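Local coordinates for protein angiotensin-converting enzyme (Anopheles gambiae, PDB 6S1Z) that probably cleaves peptides as a zinc-dependent metallopeptidase of the angiotensin-converting enzyme family, and is seen here with the inhibitor fosinoprilat bound at its metal, at residues A[363-368]-A[382-387]; A[339-344]-A[357-362]. All blocks are in the same frame, centred on the assembly; numbering follows the deposited sequence.

Overall arrangement
Contacts 1 and 2 share helix 349-368 and have centres about 11 Å apart, a worked example of one helix supplying metal ligands while it packs on a strand and a second helix. Contact 2 sets residues 357-362, with two histidine ligands of the zinc, against strand 339-342. Contact 1 follows the same helix to its last turn and meets helix 381-396, source of the glutamate ligand. The two contacts meet at a pair of histidines, His384 ND1 lying 3.1 Å from His361 ND1, and Leu366 CD2 lies 3.5 Å from Val339 CG1. Fosinoprilat sits at the zinc and touches Glu358 as well as Glu385.

Contact 1. Residues A[363-368]-A[382-387]; sequences QYYLQY and GFHEAV. With ZN (zinc ion), chain D.
The zinc site of this gluzincin-like peptidase draws on two helices, and Tyr364, Tyr365 and Tyr368 of the first gather round His384 of the second, next to the metal ligand Glu385. Tyr364 brings its ring edge toward the face of the imidazole, with centroids 4.7 Å apart and planes at 59°; its CD2 lies 3.5 Å from His384 ND1. The same CD2 also meets Val387 CG2 at 3.7 Å, while Phe383 CB sits at the edge of the phenol. Tyr365 comes in obliquely, its CE1 3.4 Å from His384 CE1, and its hydroxyl is hydrogen-bonded to the carbonyl of Ala330. Near the imidazole plane, Tyr368 OH and His384 NE2 share a hydrogen bond of 3.1 Å. A chi1 of 56° tucks the Tyr368 ring back over its own helix, so that the carbonyl oxygen of Tyr364 lies under the ring centre, and only the hydroxyl end extends to the histidine. The next residue along the helix, Glu385, binds zinc through OE2 at 2.0 Å. With NE2 bonded to Tyr368 and one face met by the edge of Tyr364, the His384 ring is probably restrained in rotation, and the tyrosines help hold it against the zinc ligand His361.

Contact 2. Residues A[339-344]-A[357-362]; sequences VRIKQC and HELGHI. With ZN (zinc ion), chain D; KS8 (fosinoprilat), chain C.
Ile362 and Ile341 interlock where strand 339-342 runs almost antiparallel, at 160°, along the zinc-binding helix. The branches of Ile362 divide the work: CG2 meets Val339 CG2 at 3.4 Å, CG1 packs against Ile341 CG1 at 3.5 Å, and CD1 is folded by a chi2 of -67° onto the backbone, 3.3 Å from Arg340 O. Ile341 is instead extended beyond CG1 (chi2 173°), which sets CD1 against both Ile362 CG1 and Glu358 CB, 3.6 Å from the latter, and beside the CD2 methyl of Leu359; Phe290 of helix 286-299 touches both Ile341 and Leu359. Glu358 bends at chi2; its CG passes close to the amide oxygen of Gln343, and its carboxylate then turns to the inhibitor, with OE1 2.6 Å from fosinoprilat O03 and OE2 nearly as close. The histidines on the neighbouring side of the helix turn instead to the metal: His357 NE2 binds zinc at 2.0 Å and His361 NE2 at 1.9 Å, with fosinoprilat O01 and Glu385 completing the four ligands. The His357 ring lies between the inhibitor's C25, over one face, and CD2 of His361, over the other. Isoleucine packed on a strand, histidines turned to zinc, and a glutamate whose base lies on the strand and whose carboxylate reaches the inhibitor, fit the HExxH helix of zinc peptidases.

Contact 1. Residues A[363-368]-A[382-387]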
loop_
_atom_site.group_PDB
_atom_site.type_symbol
_atom_site.label_atom_id
_atom_site.label_comp_id
_atom_site.label_asym_id
_atom_site.label_seq_id
_atom_site.Cartn_x
_atom_site.Cartn_y
_atom_site.Cartn_z
ATOM N N GLN A 363 -13.236 -6.031 5.046
ATOM C CA GLN A 363 -13.486 -7.313 5.696
ATOM C C GLN A 363 -12.891 -7.341 7.097
ATOM O O GLN A 363 -13.547 -7.759 8.058
ATOM C CB GLN A 363 -12.909 -8.448 4.850
ATOM C CG GLN A 363 -13.000 -9.813 5.510
ATOM C CD GLN A 363 -14.426 -10.188 5.856
ATOM O OE1 GLN A 363 -14.728 -10.550 6.993
ATOM N NE2 GLN A 363 -15.313 -10.102 4.872
ATOM N N TYR A 364 -11.639 -6.898 7.228
ATOM C CA TYR A 364 -10.975 -6.918 8.527
ATOM C C TYR A 364 -11.769 -6.142 9.569
ATOM O O TYR A 364 -11.760 -6.501 10.752
ATOM C CB TYR A 364 -9.566 -6.340 8.392
ATOM C CG TYR A 364 -8.518 -7.027 9.240
ATOM C CD1 TYR A 364 -8.850 -7.637 10.443
ATOM C CD2 TYR A 364 -7.192 -7.065 8.834
ATOM C CE1 TYR A 364 -7.893 -8.261 11.216
ATOM C CE2 TYR A 364 -6.226 -7.688 9.600
ATOM C CZ TYR A 364 -6.582 -8.286 10.789
ATOM O OH TYR A 364 -5.623 -8.907 11.556
ATOM N N TYR A 365 -12.458 -5.077 9.153
ATOM C CA TYR A 365 -13.306 -4.330 10.075
ATOM C C TYR A 365 -14.477 -5.180 10.550
ATOM O O TYR A 365 -14.772 -5.239 11.750
ATOM C CB TYR A 365 -13.816 -3.058 9.399
ATOM C CG TYR A 365 -12.729 -2.156 8.857
ATOM C CD1 TYR A 365 -11.515 -2.023 9.515
ATOM C CD2 TYR A 365 -12.923 -1.430 7.690
ATOM C CE1 TYR A 365 -10.522 -1.194 9.024
ATOM C CE2 TYR A 365 -11.937 -0.602 7.189
ATOM C CZ TYR A 365 -10.738 -0.487 7.860
ATOM O OH TYR A 365 -9.755 0.338 7.364
ATOM N N LEU A 366 -15.156 -5.850 9.616
ATOM C CA LEU A 366 -16.336 -6.632 9.953
ATOM C C LEU A 366 -16.011 -7.812 10.859
ATOM O O LEU A 366 -16.914 -8.343 11.514
ATOM C CB LEU A 366 -17.007 -7.130 8.672
ATOM C CG LEU A 366 -17.374 -6.036 7.666
ATOM C CD1 LEU A 366 -17.776 -6.629 6.324
ATOM C CD2 LEU A 366 -18.491 -5.163 8.219
ATOM N N GLN A 367 -14.746 -8.231 10.916
ATOM C CA GLN A 367 -14.385 -9.402 11.704
ATOM C C GLN A 367 -14.159 -9.053 13.170
ATOM O O GLN A 367 -14.551 -9.823 14.054
ATOM C CB GLN A 367 -13.139 -10.063 11.114
ATOM C CG GLN A 367 -13.357 -10.652 9.726
ATOM C CD GLN A 367 -14.364 -11.789 9.725
ATOM O OE1 GLN A 367 -14.810 -12.241 10.779
ATOM N NE2 GLN A 367 -14.726 -12.257 8.535
ATOM N N TYR A 368 -13.539 -7.906 13.456
ATOM C CA TYR A 368 -13.276 -7.503 14.833
ATOM C C TYR A 368 -14.180 -6.365 15.296
ATOM O O TYR A 368 -13.874 -5.705 16.293
ATOM C CB TYR A 368 -11.803 -7.119 15.017
ATOM C CG TYR A 368 -11.266 -6.029 14.107
ATOM C CD1 TYR A 368 -11.871 -4.779 14.036
ATOM C CD2 TYR A 368 -10.121 -6.242 13.351
ATOM C CE1 TYR A 368 -11.366 -3.786 13.219
ATOM C CE2 TYR A 368 -9.610 -5.254 12.533
ATOM C CZ TYR A 368 -10.236 -4.030 12.470
ATOM O OH TYR A 368 -9.727 -3.044 11.658
ATOM N N GLY A 382 0.897 -4.812 8.892
ATOM C CA GLY A 382 1.103 -5.680 7.742
ATOM C C GLY A 382 -0.116 -6.525 7.424
ATOM O O GLY A 382 -0.520 -6.642 6.263
ATOM N N PHE A 383 -0.713 -7.136 8.451
ATOM C CA PHE A 383 -1.894 -7.967 8.240
ATOM C C PHE A 383 -2.963 -7.209 7.465
ATOM O O PHE A 383 -3.510 -7.713 6.477
ATOM C CB PHE A 383 -2.452 -8.440 9.584
ATOM C CG PHE A 383 -1.618 -9.494 10.257
ATOM C CD1 PHE A 383 -0.491 -9.148 10.981
ATOM C CD2 PHE A 383 -1.970 -10.831 10.176
ATOM C CE1 PHE A 383 0.274 -10.114 11.605
ATOM C CE2 PHE A 383 -1.208 -11.802 10.800
ATOM C CZ PHE A 383 -0.085 -11.442 11.514
ATOM N N HIS A 384 -3.264 -5.983 7.899
ATOM C CA HIS A 384 -4.337 -5.204 7.294
ATOM C C HIS A 384 -4.157 -5.097 5.785
ATOM O O HIS A 384 -5.048 -5.461 5.008
ATOM C CB HIS A 384 -4.383 -3.813 7.931
ATOM C CG HIS A 384 -5.723 -3.446 8.487
ATOM N ND1 HIS A 384 -6.905 -3.768 7.858
ATOM C CD2 HIS A 384 -6.067 -2.787 9.620
ATOM C CE1 HIS A 384 -7.920 -3.317 8.573
ATOM N NE2 HIS A 384 -7.438 -2.720 9.649
ATOM N N GLU A 385 -2.998 -4.597 5.351
ATOM C CA GLU A 385 -2.756 -4.424 3.924
ATOM C C GLU A 385 -2.737 -5.761 3.198
ATOM O O GLU A 385 -3.101 -5.835 2.018
ATOM C CB GLU A 385 -1.429 -3.699 3.690
ATOM C CG GLU A 385 -1.128 -2.544 4.639
ATOM C CD GLU A 385 -2.165 -1.439 4.588
ATOM O OE1 GLU A 385 -2.812 -1.182 5.625
ATOM O OE2 GLU A 385 -2.334 -0.827 3.512
ATOM N N ALA A 386 -2.321 -6.827 3.885
ATOM C CA ALA A 386 -2.091 -8.102 3.217
ATOM C C ALA A 386 -3.400 -8.768 2.813
ATOM O O ALA A 386 -3.480 -9.383 1.744
ATOM C CB ALA A 386 -1.284 -9.028 4.127
ATOM N N VAL A 387 -4.435 -8.650 3.650
ATOM C CA VAL A 387 -5.669 -9.410 3.445
ATOM C C VAL A 387 -6.127 -9.307 1.996
ATOM O O VAL A 387 -6.277 -10.314 1.294
ATOM C CB VAL A 387 -6.768 -8.927 4.407
ATOM C CG1 VAL A 387 -8.044 -9.733 4.202
ATOM C CG2 VAL A 387 -6.297 -9.023 5.851
HETATM ZN ZN ZN D . -4.000 -0.928 2.460
#

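Contact 2. Residues A[339-344]-A[357-362]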
loop_
_atom_site.group_PDB
_atom_site.type_symbol
_atom_site.label_atom_id
_atom_site.label_comp_id
_atom_site.label_asym_id
_atom_site.label_seq_id
_atom_site.Cartn_x
_atom_site.Cartn_y
_atom_site.Cartn_z
ATOM N N VAL A 339 -19.213 0.427 6.938
ATOM C CA VAL A 339 -17.952 0.285 6.220
ATOM C C VAL A 339 -18.097 0.974 4.871
ATOM O O VAL A 339 -19.112 0.798 4.187
ATOM C CB VAL A 339 -17.564 -1.195 6.044
ATOM C CG1 VAL A 339 -17.585 -1.910 7.386
ATOM C CG2 VAL A 339 -18.494 -1.882 5.052
ATOM N N ARG A 340 -17.090 1.759 4.492
ATOM C CA ARG A 340 -17.138 2.522 3.255
ATOM C C ARG A 340 -15.791 2.465 2.553
ATOM O O ARG A 340 -14.742 2.342 3.191
ATOM C CB ARG A 340 -17.520 3.988 3.509
ATOM C CG ARG A 340 -18.869 4.173 4.180
ATOM C CD ARG A 340 -19.161 5.644 4.428
ATOM N NE ARG A 340 -19.904 5.853 5.669
ATOM C CZ ARG A 340 -20.243 7.045 6.149
ATOM N NH1 ARG A 340 -19.912 8.150 5.493
ATOM N NH2 ARG A 340 -20.913 7.134 7.289
ATOM N N ILE A 341 -15.836 2.560 1.225
ATOM C CA ILE A 341 -14.645 2.618 0.385
ATOM C C ILE A 341 -14.751 3.853 -0.497
ATOM O O ILE A 341 -15.778 4.071 -1.149
ATOM C CB ILE A 341 -14.481 1.348 -0.473
ATOM C CG1 ILE A 341 -13.863 0.224 0.363
ATOM C CG2 ILE A 341 -13.636 1.643 -1.713
ATOM C CD1 ILE A 341 -13.810 -1.119 -0.340
ATOM N N LYS A 342 -13.692 4.656 -0.516
ATOM C CA LYS A 342 -13.613 5.860 -1.340
ATOM C C LYS A 342 -12.526 5.624 -2.385
ATOM O O LYS A 342 -11.336 5.788 -2.102
ATOM C CB LYS A 342 -13.318 7.084 -0.477
ATOM C CG LYS A 342 -13.161 8.384 -1.253
ATOM C CD LYS A 342 -12.999 9.582 -0.321
ATOM C CE LYS A 342 -11.682 9.549 0.446
ATOM N NZ LYS A 342 -10.498 9.675 -0.448
ATOM N N GLN A 343 -12.939 5.235 -3.591
ATOM C CA GLN A 343 -12.004 4.891 -4.657
ATOM C C GLN A 343 -12.528 5.428 -5.980
ATOM O O GLN A 343 -13.640 5.089 -6.391
ATOM C CB GLN A 343 -11.804 3.374 -4.739
ATOM C CG GLN A 343 -10.998 2.919 -5.943
ATOM C CD GLN A 343 -10.709 1.432 -5.919
ATOM O OE1 GLN A 343 -10.684 0.808 -4.858
ATOM N NE2 GLN A 343 -10.493 0.855 -7.096
ATOM N N CYS A 344 -11.721 6.257 -6.647
ATOM C CA CYS A 344 -12.062 6.791 -7.966
ATOM C C CYS A 344 -11.786 5.715 -9.018
ATOM O O CYS A 344 -10.857 5.794 -9.824
ATOM C CB CYS A 344 -11.278 8.068 -8.241
ATOM S SG CYS A 344 -11.672 9.420 -7.102
ATOM N N HIS A 357 -7.692 -4.983 -2.555
ATOM C CA HIS A 357 -6.915 -4.441 -1.446
ATOM C C HIS A 357 -7.799 -3.639 -0.498
ATOM O O HIS A 357 -7.682 -3.763 0.727
ATOM C CB HIS A 357 -5.779 -3.569 -1.971
ATOM C CG HIS A 357 -5.050 -2.833 -0.894
ATOM N ND1 HIS A 357 -4.121 -3.437 -0.077
ATOM C CD2 HIS A 357 -5.131 -1.545 -0.486
ATOM C CE1 HIS A 357 -3.651 -2.550 0.782
ATOM N NE2 HIS A 357 -4.247 -1.394 0.554
ATOM N N GLU A 358 -8.686 -2.807 -1.047
ATOM C CA GLU A 358 -9.594 -2.036 -0.205
ATOM C C GLU A 358 -10.607 -2.943 0.483
ATOM O O GLU A 358 -10.917 -2.751 1.664
ATOM C CB GLU A 358 -10.306 -0.974 -1.043
ATOM C CG GLU A 358 -9.370 -0.012 -1.759
ATOM C CD GLU A 358 -8.538 0.819 -0.803
ATOM O OE1 GLU A 358 -8.829 0.804 0.411
ATOM O OE2 GLU A 358 -7.592 1.490 -1.267
ATOM N N LEU A 359 -11.133 -3.936 -0.238
ATOM C CA LEU A 359 -12.088 -4.861 0.361
ATOM C C LEU A 359 -11.449 -5.656 1.493
ATOM O O LEU A 359 -12.100 -5.944 2.504
ATOM C CB LEU A 359 -12.648 -5.799 -0.707
ATOM C CG LEU A 359 -13.473 -5.133 -1.809
ATOM C CD1 LEU A 359 -13.806 -6.138 -2.894
ATOM C CD2 LEU A 359 -14.746 -4.517 -1.249
ATOM N N GLY A 360 -10.176 -6.027 1.339
ATOM C CA GLY A 360 -9.472 -6.686 2.425
ATOM C C GLY A 360 -9.438 -5.851 3.689
ATOM O O GLY A 360 -9.449 -6.394 4.798
ATOM N N HIS A 361 -9.394 -4.525 3.545
ATOM C CA HIS A 361 -9.472 -3.648 4.707
ATOM C C HIS A 361 -10.883 -3.621 5.280
ATOM O O HIS A 361 -11.062 -3.604 6.504
ATOM C CB HIS A 361 -9.021 -2.238 4.329
ATOM C CG HIS A 361 -7.553 -2.125 4.072
ATOM N ND1 HIS A 361 -6.607 -2.452 5.018
ATOM C CD2 HIS A 361 -6.866 -1.719 2.978
ATOM C CE1 HIS A 361 -5.400 -2.255 4.520
ATOM N NE2 HIS A 361 -5.529 -1.812 3.283
ATOM N N ILE A 362 -11.896 -3.616 4.414
ATOM C CA ILE A 362 -13.277 -3.599 4.883
ATOM C C ILE A 362 -13.598 -4.887 5.630
ATOM O O ILE A 362 -14.171 -4.864 6.727
ATOM C CB ILE A 362 -14.239 -3.380 3.702
ATOM C CG1 ILE A 362 -14.004 -2.011 3.055
ATOM C CG2 ILE A 362 -15.682 -3.525 4.161
ATOM C CD1 ILE A 362 -14.354 -0.821 3.933
HETATM ZN ZN ZN D . -4.000 -0.928 2.460
HETATM C C04 KS8 C . -5.005 3.583 1.621
HETATM C C05 KS8 C . -4.593 3.632 3.156
HETATM C C06 KS8 C . -4.695 5.095 3.754
HETATM C C07 KS8 C . -5.946 5.287 4.622
HETATM C C08 KS8 C . -6.042 6.767 5.220
HETATM C C09 KS8 C . -5.379 7.084 6.398
HETATM C C10 KS8 C . -5.462 8.368 6.916
HETATM C C11 KS8 C . -6.219 9.352 6.245
HETATM C C12 KS8 C . -6.874 9.040 5.081
HETATM C C13 KS8 C . -6.794 7.744 4.555
HETATM C C14 KS8 C . -4.425 1.976 -0.829
HETATM C C15 KS8 C . -2.872 2.156 -0.959
HETATM C C18 KS8 C . -2.681 0.906 -3.167
HETATM C C19 KS8 C . -1.570 -0.091 -3.657
HETATM C C20 KS8 C . -0.277 0.440 -2.953
HETATM C C21 KS8 C . -0.593 1.678 -2.426
HETATM C C22 KS8 C . -0.294 2.798 -3.403
HETATM C C25 KS8 C . -1.842 -1.489 -3.268
HETATM C C26 KS8 C . -3.183 -1.966 -3.883
HETATM C C27 KS8 C . -3.105 -2.301 -5.375
HETATM C C28 KS8 C . -2.041 -3.349 -5.628
HETATM C C29 KS8 C . -0.681 -2.824 -5.151
HETATM C C30 KS8 C . -0.699 -2.428 -3.667
HETATM N N17 KS8 C . -2.140 1.591 -2.147
HETATM O O01 KS8 C . -3.877 1.100 1.674
HETATM O O03 KS8 C . -6.294 1.151 1.067
HETATM O O16 KS8 C . -2.275 2.746 -0.115
HETATM O O23 KS8 C . -0.967 2.914 -4.481
HETATM O O24 KS8 C . 0.582 3.584 -3.157
HETATM P P02 KS8 C . -4.907 1.859 0.938
#